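Local coordinates for (R)-S-adenosyl-L-methionine hydrolase (Thermus thermophilus, PDB 2CW5), which hydrolyses S-adenosyl-L-methionine to adenosine and L-methionine, and has neither chlorinase nor fluorinase activity, at residues L98-D103 and E161-L166; L179-F184 and S239-L244; G197-V202 and R206-R211. One frame throughout, in Å; residues are numbered along the deposited sequence.

Interaction 1: residues L98-D103 and E161-L166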
loop_
_atom_site.group_PDB
_atom_site.type_symbol
_atom_site.label_atom_id
_atom_site.label_comp_id
_atom_site.label_asym_id
_atom_site.label_seq_id
_atom_site.Cartn_x
_atom_site.Cartn_y
_atom_site.Cartn_z
ATOM N N LEU C 98 13.092 -15.162 -14.773
ATOM C CA LEU C 98 14.004 -14.104 -15.196
ATOM C C LEU C 98 15.114 -13.863 -14.176
ATOM O O LEU C 98 16.277 -13.676 -14.546
ATOM C CB LEU C 98 13.205 -12.826 -15.473
ATOM C CG LEU C 98 12.233 -12.990 -16.652
ATOM C CD1 LEU C 98 11.439 -11.712 -16.857
ATOM C CD2 LEU C 98 13.010 -13.341 -17.926
ATOM N N ALA C 99 14.766 -13.876 -12.893
ATOM C CA ALA C 99 15.765 -13.691 -11.848
ATOM C C ALA C 99 16.856 -14.744 -12.026
ATOM O O ALA C 99 18.048 -14.467 -11.879
ATOM C CB ALA C 99 15.124 -13.855 -10.474
ATOM N N TRP C 100 16.425 -15.959 -12.345
ATOM C CA TRP C 100 17.345 -17.067 -12.515
ATOM C C TRP C 100 18.264 -16.950 -13.728
ATOM O O TRP C 100 19.252 -17.677 -13.827
ATOM C CB TRP C 100 16.564 -18.389 -12.514
ATOM C CG TRP C 100 16.027 -18.716 -11.137
ATOM C CD1 TRP C 100 16.477 -18.216 -9.944
ATOM C CD2 TRP C 100 14.991 -19.649 -10.811
ATOM N NE1 TRP C 100 15.789 -18.782 -8.903
ATOM C CE2 TRP C 100 14.871 -19.665 -9.404
ATOM C CE3 TRP C 100 14.150 -20.473 -11.573
ATOM C CZ2 TRP C 100 13.946 -20.474 -8.738
ATOM C CZ3 TRP C 100 13.227 -21.278 -10.911
ATOM C CH2 TRP C 100 13.134 -21.271 -9.505
ATOM N N LEU C 101 17.951 -16.036 -14.646
ATOM C CA LEU C 101 18.821 -15.817 -15.798
ATOM C C LEU C 101 20.018 -15.017 -15.296
ATOM O O LEU C 101 21.112 -15.094 -15.847
ATOM C CB LEU C 101 18.113 -15.012 -16.891
ATOM C CG LEU C 101 17.052 -15.729 -17.723
ATOM C CD1 LEU C 101 16.407 -14.739 -18.687
ATOM C CD2 LEU C 101 17.705 -16.891 -18.486
ATOM N N LEU C 102 19.793 -14.240 -14.242
ATOM C CA LEU C 102 20.847 -13.427 -13.654
ATOM C C LEU C 102 21.595 -14.236 -12.595
ATOM O O LEU C 102 22.777 -13.999 -12.340
ATOM C CB LEU C 102 20.248 -12.180 -12.997
ATOM C CG LEU C 102 19.368 -11.261 -13.855
ATOM C CD1 LEU C 102 18.769 -10.172 -12.975
ATOM C CD2 LEU C 102 20.184 -10.652 -14.985
ATOM N N ASP C 103 20.897 -15.201 -12.006
ATOM C CA ASP C 103 21.450 -16.032 -10.935
ATOM C C ASP C 103 20.802 -17.421 -10.886
ATOM O O ASP C 103 19.850 -17.655 -10.139
ATOM C CB ASP C 103 21.256 -15.292 -9.601
ATOM C CG ASP C 103 21.620 -16.133 -8.391
ATOM O OD1 ASP C 103 22.642 -16.846 -8.435
ATOM O OD2 ASP C 103 20.885 -16.062 -7.380
ATOM N N GLU C 161 17.088 -28.953 -11.677
ATOM C CA GLU C 161 16.565 -29.169 -13.016
ATOM C C GLU C 161 15.060 -29.418 -13.000
ATOM O O GLU C 161 14.397 -29.294 -14.029
ATOM C CB GLU C 161 17.290 -30.331 -13.712
ATOM C CG GLU C 161 17.297 -31.653 -12.962
ATOM C CD GLU C 161 18.508 -31.818 -12.052
ATOM O OE1 GLU C 161 18.833 -32.979 -11.712
ATOM O OE2 GLU C 161 19.132 -30.799 -11.675
ATOM N N THR C 162 14.519 -29.759 -11.831
ATOM C CA THR C 162 13.085 -30.011 -11.714
ATOM C C THR C 162 12.290 -28.720 -11.488
ATOM O O THR C 162 11.061 -28.726 -11.544
ATOM C CB THR C 162 12.764 -30.991 -10.559
ATOM O OG1 THR C 162 13.025 -30.362 -9.296
ATOM C CG2 THR C 162 13.616 -32.254 -10.681
ATOM N N LEU C 163 12.987 -27.616 -11.232
ATOM C CA LEU C 163 12.309 -26.336 -11.010
ATOM C C LEU C 163 11.578 -25.876 -12.269
ATOM O O LEU C 163 12.057 -26.071 -13.384
ATOM C CB LEU C 163 13.316 -25.268 -10.564
ATOM C CG LEU C 163 13.945 -25.506 -9.184
ATOM C CD1 LEU C 163 14.990 -24.438 -8.897
ATOM C CD2 LEU C 163 12.858 -25.486 -8.111
ATOM N N ALA C 164 10.414 -25.263 -12.087
ATOM C CA ALA C 164 9.619 -24.794 -13.214
ATOM C C ALA C 164 10.101 -23.449 -13.750
ATOM O O ALA C 164 10.613 -22.616 -13.006
ATOM C CB ALA C 164 8.158 -24.697 -12.806
ATOM N N ARG C 165 9.942 -23.249 -15.053
ATOM C CA ARG C 165 10.341 -22.000 -15.686
ATOM C C ARG C 165 9.288 -21.616 -16.710
ATOM O O ARG C 165 8.673 -22.482 -17.329
ATOM C CB ARG C 165 11.706 -22.148 -16.379
ATOM C CG ARG C 165 12.929 -22.019 -15.451
ATOM C CD ARG C 165 14.230 -22.130 -16.251
ATOM N NE ARG C 165 15.429 -21.736 -15.499
ATOM C CZ ARG C 165 15.966 -22.429 -14.497
ATOM N NH1 ARG C 165 15.421 -23.571 -14.095
ATOM N NH2 ARG C 165 17.062 -21.981 -13.899
ATOM N N LEU C 166 9.065 -20.318 -16.876
ATOM C CA LEU C 166 8.097 -19.853 -17.857
ATOM C C LEU C 166 8.832 -19.794 -19.192
ATOM O O LEU C 166 10.058 -19.671 -19.217
ATOM C CB LEU C 166 7.590 -18.455 -17.503
ATOM C CG LEU C 166 6.868 -18.258 -16.168
ATOM C CD1 LEU C 166 6.545 -16.791 -15.998
ATOM C CD2 LEU C 166 5.599 -19.096 -16.124
HETATM O O HOH W 1 18.696 -19.863 -15.394
#
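The backbone oxygen Trp100 O accepts a hydrogen bond from a water at 2.7 Å, and the same water accepts one from Arg165 NH2 at 3.1 Å. This water-bridged Trp/Arg contact pins the connection between the two sheets of a SAM hydrolase / SAM-dependent halogenase family member: it ties the short, weakly bonded helix 99-102 of the N-terminal domain to the loop that leaves strand 157-158 of the mixed sheet and runs on to strand 175-181 of the antiparallel C-terminal sheet. The rest of the contact is the docking of one indole against that loop: of the 184 Å² buried between the segments, Trp100 alone supplies 100 Å².

Three consecutive loop residues meet the six-membered part of the indole. Leu163 brings its CD1 branch to Trp100 CH2 at 3.7 Å, with the two side chains crossing at roughly a right angle. Ala164 takes part through its backbone instead, its O lying near the ring plane at the edge, 3.6 Å from Trp100 CZ3. Arg165 starts with CG anti to its carbonyl carbon (chi1 -82°) and then runs extended from CG to NE, which carries the guanidinium across to the benzene part of the indole. There Trp100 CE3 sits over the centre of one guanidinium face, 3.9 Å above its plane. The two planes are 44° apart, too inclined for a parallel stack, and NH2 is at the same time turned toward the water.

Neighbouring residues fix both partners. Tyr88 meets the Trp100 ring edge-to-face, while Asp92 OD1 accepts from Ala164 N and Thr97 OG1 from Leu166 N, anchoring the loop on both sides of Arg165. The helix itself is one short turn in which Ala99 O accepts from both Leu102 N and Asp103 N, each at 2.9 Å.

Interaction 2: residues L179-F184 and S239-L244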
loop_
_atom_site.group_PDB
_atom_site.type_symbol
_atom_site.label_atom_id
_atom_site.label_comp_id
_atom_site.label_asym_id
_atom_site.label_seq_id
_atom_site.Cartn_x
_atom_site.Cartn_y
_atom_site.Cartn_z
ATOM N N LEU C 179 6.349 -9.010 -23.153
ATOM C CA LEU C 179 6.522 -9.761 -21.913
ATOM C C LEU C 179 5.417 -9.457 -20.912
ATOM O O LEU C 179 4.766 -10.365 -20.383
ATOM C CB LEU C 179 7.879 -9.429 -21.277
ATOM C CG LEU C 179 8.164 -10.029 -19.889
ATOM C CD1 LEU C 179 8.197 -11.547 -19.973
ATOM C CD2 LEU C 179 9.501 -9.507 -19.371
ATOM N N THR C 180 5.210 -8.171 -20.658
ATOM C CA THR C 180 4.207 -7.721 -19.703
ATOM C C THR C 180 4.051 -6.208 -19.879
ATOM O O THR C 180 4.583 -5.646 -20.832
ATOM C CB THR C 180 4.669 -8.050 -18.254
ATOM O OG1 THR C 180 3.653 -7.674 -17.318
ATOM C CG2 THR C 180 5.966 -7.308 -17.924
ATOM N N PHE C 181 3.314 -5.561 -18.977
ATOM C CA PHE C 181 3.104 -4.109 -19.033
ATOM C C PHE C 181 3.419 -3.512 -17.666
ATOM O O PHE C 181 3.345 -4.210 -16.657
ATOM C CB PHE C 181 1.641 -3.793 -19.365
ATOM C CG PHE C 181 1.186 -4.327 -20.687
ATOM C CD1 PHE C 181 1.466 -3.641 -21.863
ATOM C CD2 PHE C 181 0.501 -5.537 -20.760
ATOM C CE1 PHE C 181 1.071 -4.152 -23.095
ATOM C CE2 PHE C 181 0.103 -6.054 -21.985
ATOM C CZ PHE C 181 0.387 -5.362 -23.157
ATOM N N ASP C 182 3.784 -2.232 -17.612
ATOM C CA ASP C 182 4.031 -1.635 -16.307
ATOM C C ASP C 182 2.746 -0.951 -15.846
ATOM O O ASP C 182 1.722 -1.021 -16.530
ATOM C CB ASP C 182 5.210 -0.649 -16.323
ATOM C CG ASP C 182 4.982 0.545 -17.217
ATOM O OD1 ASP C 182 3.814 0.882 -17.509
ATOM O OD2 ASP C 182 5.993 1.165 -17.613
ATOM N N ARG C 183 2.795 -0.291 -14.695
ATOM C CA ARG C 183 1.611 0.358 -14.147
ATOM C C ARG C 183 1.026 1.487 -14.994
ATOM O O ARG C 183 -0.115 1.898 -14.775
ATOM C CB ARG C 183 1.911 0.859 -12.728
ATOM C CG ARG C 183 3.027 1.890 -12.626
ATOM C CD ARG C 183 3.739 1.773 -11.277
ATOM N NE ARG C 183 4.599 2.916 -10.975
ATOM C CZ ARG C 183 4.181 4.037 -10.391
ATOM N NH1 ARG C 183 2.908 4.172 -10.042
ATOM N NH2 ARG C 183 5.038 5.020 -10.144
ATOM N N PHE C 184 1.791 1.977 -15.963
ATOM C CA PHE C 184 1.327 3.060 -16.830
ATOM C C PHE C 184 0.826 2.534 -18.171
ATOM O O PHE C 184 0.401 3.308 -19.033
ATOM C CB PHE C 184 2.456 4.060 -17.076
ATOM C CG PHE C 184 2.979 4.704 -15.826
ATOM C CD1 PHE C 184 2.173 5.555 -15.076
ATOM C CD2 PHE C 184 4.280 4.466 -15.398
ATOM C CE1 PHE C 184 2.658 6.159 -13.920
ATOM C CE2 PHE C 184 4.773 5.066 -14.239
ATOM C CZ PHE C 184 3.960 5.913 -13.500
ATOM N N SER C 239 -1.583 5.149 -22.247
ATOM C CA SER C 239 -1.337 3.730 -22.037
ATOM C C SER C 239 -1.167 3.004 -23.368
ATOM O O SER C 239 -2.125 2.856 -24.132
ATOM C CB SER C 239 -2.501 3.119 -21.254
ATOM O OG SER C 239 -2.361 1.716 -21.120
ATOM N N ALA C 240 0.056 2.562 -23.649
ATOM C CA ALA C 240 0.336 1.837 -24.883
ATOM C C ALA C 240 -0.588 0.631 -24.943
ATOM O O ALA C 240 -1.078 0.263 -26.008
ATOM C CB ALA C 240 1.791 1.379 -24.913
ATOM N N ARG C 241 -0.815 0.021 -23.784
ATOM C CA ARG C 241 -1.686 -1.143 -23.677
ATOM C C ARG C 241 -3.084 -0.788 -24.184
ATOM O O ARG C 241 -3.642 -1.486 -25.027
ATOM C CB ARG C 241 -1.767 -1.596 -22.219
ATOM C CG ARG C 241 -2.519 -2.898 -22.000
ATOM C CD ARG C 241 -2.513 -3.284 -20.532
ATOM N NE ARG C 241 -2.921 -4.669 -20.331
ATOM C CZ ARG C 241 -2.890 -5.298 -19.158
ATOM N NH1 ARG C 241 -2.472 -4.664 -18.071
ATOM N NH2 ARG C 241 -3.263 -6.569 -19.075
ATOM N N GLU C 242 -3.633 0.309 -23.667
ATOM C CA GLU C 242 -4.966 0.770 -24.048
ATOM C C GLU C 242 -5.003 1.336 -25.463
ATOM O O GLU C 242 -5.689 0.810 -26.338
ATOM C CB GLU C 242 -5.453 1.854 -23.081
ATOM C CG GLU C 242 -5.531 1.444 -21.620
ATOM C CD GLU C 242 -6.128 2.541 -20.749
ATOM O OE1 GLU C 242 -7.304 2.905 -20.972
ATOM O OE2 GLU C 242 -5.425 3.045 -19.844
ATOM N N ALA C 243 -4.260 2.417 -25.672
ATOM C CA ALA C 243 -4.208 3.093 -26.964
ATOM C C ALA C 243 -3.904 2.181 -28.152
ATOM O O ALA C 243 -4.506 2.329 -29.218
ATOM C CB ALA C 243 -3.192 4.228 -26.909
ATOM N N LEU C 244 -2.979 1.240 -27.974
ATOM C CA LEU C 244 -2.610 0.337 -29.060
ATOM C C LEU C 244 -3.236 -1.053 -28.953
ATOM O O LEU C 244 -2.979 -1.918 -29.790
ATOM C CB LEU C 244 -1.087 0.208 -29.134
ATOM C CG LEU C 244 -0.307 1.525 -29.162
ATOM C CD1 LEU C 244 1.174 1.232 -29.340
ATOM C CD2 LEU C 244 -0.813 2.411 -30.289
#
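With CG anti to its backbone N (chi1 -173°) and the chain extended on to NE, Arg241 reaches from helix 240-243 straight across the ring of Phe181, whose own CG is anti to the carbonyl carbon (chi1 -61°). The first part of the arginine makes a CH-pi contact: Arg241 CG stands almost on the ring normal, 3.8 Å from the Phe181 centroid. Farther out, the guanidinium lies nearly parallel to the ring, the planes 13° apart, and Arg241 NE comes to 3.6 Å from Phe181 CD2. The guanidinium reaches past the CD2 side of the ring, with Phe181 CD2 under the outer part of its face, while the CG methylene covers the ring centre. Arg241 NH2 also has a long, weak ion pair with Glu248.

A second touch joins the loop after the strand to the helix start, Ser239 CA making a CA-H...O contact of 3.5 Å with Phe184 O. Ser239 is the N-cap: its OG accepts from Glu242 N at 3.2 Å. Within 179-184, Asp182 OD1 accepts from Phe184 N at 2.8 Å, from above the carboxylate plane, closing an Asx turn.

Asn186 and Asp9 of the second subunit are both adenosine ligands by similarity. The Asx turn, which holds Asn186 through Asp182 OD2 and meets that Asp9 through an Arg183 salt bridge, probably borders a nucleoside site formed between subunits of the trimer.

Interaction 3: residues G197-V202 and R206-R211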
loop_
_atom_site.group_PDB
_atom_site.type_symbol
_atom_site.label_atom_id
_atom_site.label_comp_id
_atom_site.label_asym_id
_atom_site.label_seq_id
_atom_site.Cartn_x
_atom_site.Cartn_y
_atom_site.Cartn_z
ATOM N N GLY C 197 17.011 5.177 -34.497
ATOM C CA GLY C 197 16.378 5.548 -35.751
ATOM C C GLY C 197 15.601 4.427 -36.417
ATOM O O GLY C 197 14.985 4.631 -37.464
ATOM N N GLY C 198 15.626 3.242 -35.813
ATOM C CA GLY C 198 14.914 2.109 -36.378
ATOM C C GLY C 198 13.432 2.100 -36.043
ATOM O O GLY C 198 12.907 3.056 -35.470
ATOM N N PHE C 199 12.757 1.012 -36.403
ATOM C CA PHE C 199 11.327 0.864 -36.150
ATOM C C PHE C 199 11.015 -0.522 -35.596
ATOM O O PHE C 199 11.648 -1.510 -35.963
ATOM C CB PHE C 199 10.536 1.067 -37.444
ATOM C CG PHE C 199 10.497 2.490 -37.921
ATOM C CD1 PHE C 199 9.683 3.426 -37.293
ATOM C CD2 PHE C 199 11.277 2.896 -39.000
ATOM C CE1 PHE C 199 9.643 4.748 -37.736
ATOM C CE2 PHE C 199 11.245 4.213 -39.448
ATOM C CZ PHE C 199 10.426 5.140 -38.814
ATOM N N VAL C 200 10.034 -0.586 -34.707
ATOM C CA VAL C 200 9.631 -1.854 -34.126
ATOM C C VAL C 200 8.160 -2.065 -34.477
ATOM O O VAL C 200 7.348 -1.148 -34.363
ATOM C CB VAL C 200 9.837 -1.859 -32.588
ATOM C CG1 VAL C 200 8.947 -0.820 -31.925
ATOM C CG2 VAL C 200 9.560 -3.235 -32.037
ATOM N N GLU C 201 7.829 -3.265 -34.933
ATOM C CA GLU C 201 6.462 -3.573 -35.309
ATOM C C GLU C 201 5.767 -4.442 -34.270
ATOM O O GLU C 201 6.251 -5.517 -33.912
ATOM C CB GLU C 201 6.440 -4.266 -36.672
ATOM C CG GLU C 201 5.049 -4.653 -37.147
ATOM C CD GLU C 201 5.044 -5.178 -38.568
ATOM O OE1 GLU C 201 5.328 -4.388 -39.498
ATOM O OE2 GLU C 201 4.759 -6.379 -38.754
ATOM N N VAL C 202 4.630 -3.957 -33.786
ATOM C CA VAL C 202 3.840 -4.677 -32.796
ATOM C C VAL C 202 2.368 -4.293 -32.940
ATOM O O VAL C 202 2.041 -3.120 -33.114
ATOM C CB VAL C 202 4.320 -4.361 -31.356
ATOM C CG1 VAL C 202 4.218 -2.872 -31.080
ATOM C CG2 VAL C 202 3.494 -5.149 -30.342
ATOM N N ARG C 206 3.786 0.324 -36.719
ATOM C CA ARG C 206 5.211 0.593 -36.869
ATOM C C ARG C 206 5.547 1.705 -35.887
ATOM O O ARG C 206 5.131 2.850 -36.068
ATOM C CB ARG C 206 5.528 1.046 -38.296
ATOM C CG ARG C 206 5.442 -0.054 -39.343
ATOM C CD ARG C 206 5.331 0.531 -40.750
ATOM N NE ARG C 206 6.472 1.367 -41.116
ATOM C CZ ARG C 206 7.675 0.901 -41.440
ATOM N NH1 ARG C 206 7.905 -0.406 -41.448
ATOM N NH2 ARG C 206 8.650 1.745 -41.759
ATOM N N VAL C 207 6.290 1.367 -34.841
ATOM C CA VAL C 207 6.663 2.339 -33.822
ATOM C C VAL C 207 8.139 2.711 -33.923
ATOM O O VAL C 207 9.007 1.841 -33.975
ATOM C CB VAL C 207 6.371 1.778 -32.412
ATOM C CG1 VAL C 207 6.782 2.782 -31.346
ATOM C CG2 VAL C 207 4.884 1.443 -32.290
ATOM N N PRO C 208 8.442 4.018 -33.965
ATOM C CA PRO C 208 9.832 4.468 -34.060
ATOM C C PRO C 208 10.589 4.313 -32.745
ATOM O O PRO C 208 10.038 4.526 -31.666
ATOM C CB PRO C 208 9.690 5.929 -34.472
ATOM C CG PRO C 208 8.442 6.339 -33.756
ATOM C CD PRO C 208 7.518 5.166 -34.027
ATOM N N VAL C 209 11.856 3.933 -32.850
ATOM C CA VAL C 209 12.704 3.768 -31.682
ATOM C C VAL C 209 13.453 5.079 -31.477
ATOM O O VAL C 209 13.982 5.647 -32.429
ATOM C CB VAL C 209 13.719 2.632 -31.891
ATOM C CG1 VAL C 209 14.607 2.496 -30.668
ATOM C CG2 VAL C 209 12.986 1.330 -32.169
ATOM N N ARG C 210 13.490 5.557 -30.239
ATOM C CA ARG C 210 14.169 6.808 -29.928
ATOM C C ARG C 210 14.903 6.744 -28.594
ATOM O O ARG C 210 14.744 5.791 -27.832
ATOM C CB ARG C 210 13.156 7.957 -29.901
ATOM C CG ARG C 210 12.589 8.330 -31.266
ATOM C CD ARG C 210 13.659 8.962 -32.150
ATOM N NE ARG C 210 13.136 9.404 -33.442
ATOM C CZ ARG C 210 12.744 8.587 -34.416
ATOM N NH1 ARG C 210 12.814 7.274 -34.255
ATOM N NH2 ARG C 210 12.284 9.088 -35.555
ATOM N N ARG C 211 15.715 7.762 -28.325
ATOM C CA ARG C 211 16.470 7.834 -27.081
ATOM C C ARG C 211 15.910 8.952 -26.211
ATOM O O ARG C 211 15.753 8.794 -25.000
ATOM C CB ARG C 211 17.950 8.102 -27.359
ATOM C CG ARG C 211 18.652 7.012 -28.148
ATOM C CD ARG C 211 20.161 7.183 -28.068
ATOM N NE ARG C 211 20.878 6.105 -28.740
ATOM C CZ ARG C 211 22.189 5.905 -28.642
ATOM N NH1 ARG C 211 22.934 6.710 -27.896
ATOM N NH2 ARG C 211 22.756 4.895 -29.292
#
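Phe199 lays its ring obliquely across Pro208, with Phe199 CD1 3.4 Å from Pro208 CA and Phe199 CE1 3.5 Å from Pro208 CB. The two residues form a non-hydrogen-bonded pair of the antiparallel hairpin 199-202/205-208, whose strand segments run at 145° to each other. Arg206 projects from the same face as Phe199; a bend at chi3 (60°) brings NH2 over a face of the phenyl ring. Arg206 CZ is 5.1 Å from the Phe199 ring centroid, so any cation-pi attraction is weak. Glu201, paired with Arg206 in the backbone, directs its OE2 instead into a salt bridge with Arg253 of the adjoining strand 251-254.

Val200 and Val207 occupy the opposite face as a hydrogen-bonded pair. Their backbones exchange two bonds, Val200 N to Val207 O at 2.7 Å, lying in the carbonyl plane, and Val207 N to Val200 O at 2.8 Å. The side chains lie side by side, Val200 CG1 touching Val207 CB at 3.7 Å, and both pack on Ala223 of strand 221-225; Val200 also meets Val252. Pro208 falls at a non-hydrogen-bonded position, where its lack of an N-H costs the hairpin nothing; one residue on, Val209 N bonds to Gly198 O at 3.0 Å, the donor standing 36° out of the carbonyl plane. Arg210 then folds back so that its NH1 grips Val209 O at 2.7 Å.

The chemistry divides accordingly: valines fill the buried face, while the Phe199 face mixes ring contacts with charged side chains, and the three backbone bonds between the segments supply the directional hold.

In the fold
Along the chain, interaction 1 closes before interaction 2 opens, and interaction 3 is nested within the loop that interaction 2 closes. Interactions 2 and 3 share the C-terminal antiparallel sheet, where strand 251-254 separates 175-181 from hairpin 199-202/205-208; their centres are about 16 Å apart, their nearest atoms about 5 Å. The centres of interactions 1 and 2 are about 25 Å apart, yet Leu98 CD1 meets Leu179 CD2 at 3.9 Å. Interaction 1 and this apolar touch thus hold the junction of the two domains, interaction 2 sits by the probable intersubunit adenosine site, and interaction 3, about 17 Å from interaction 1 between nearest atoms, builds the hairpin farther along the C-terminal sheet.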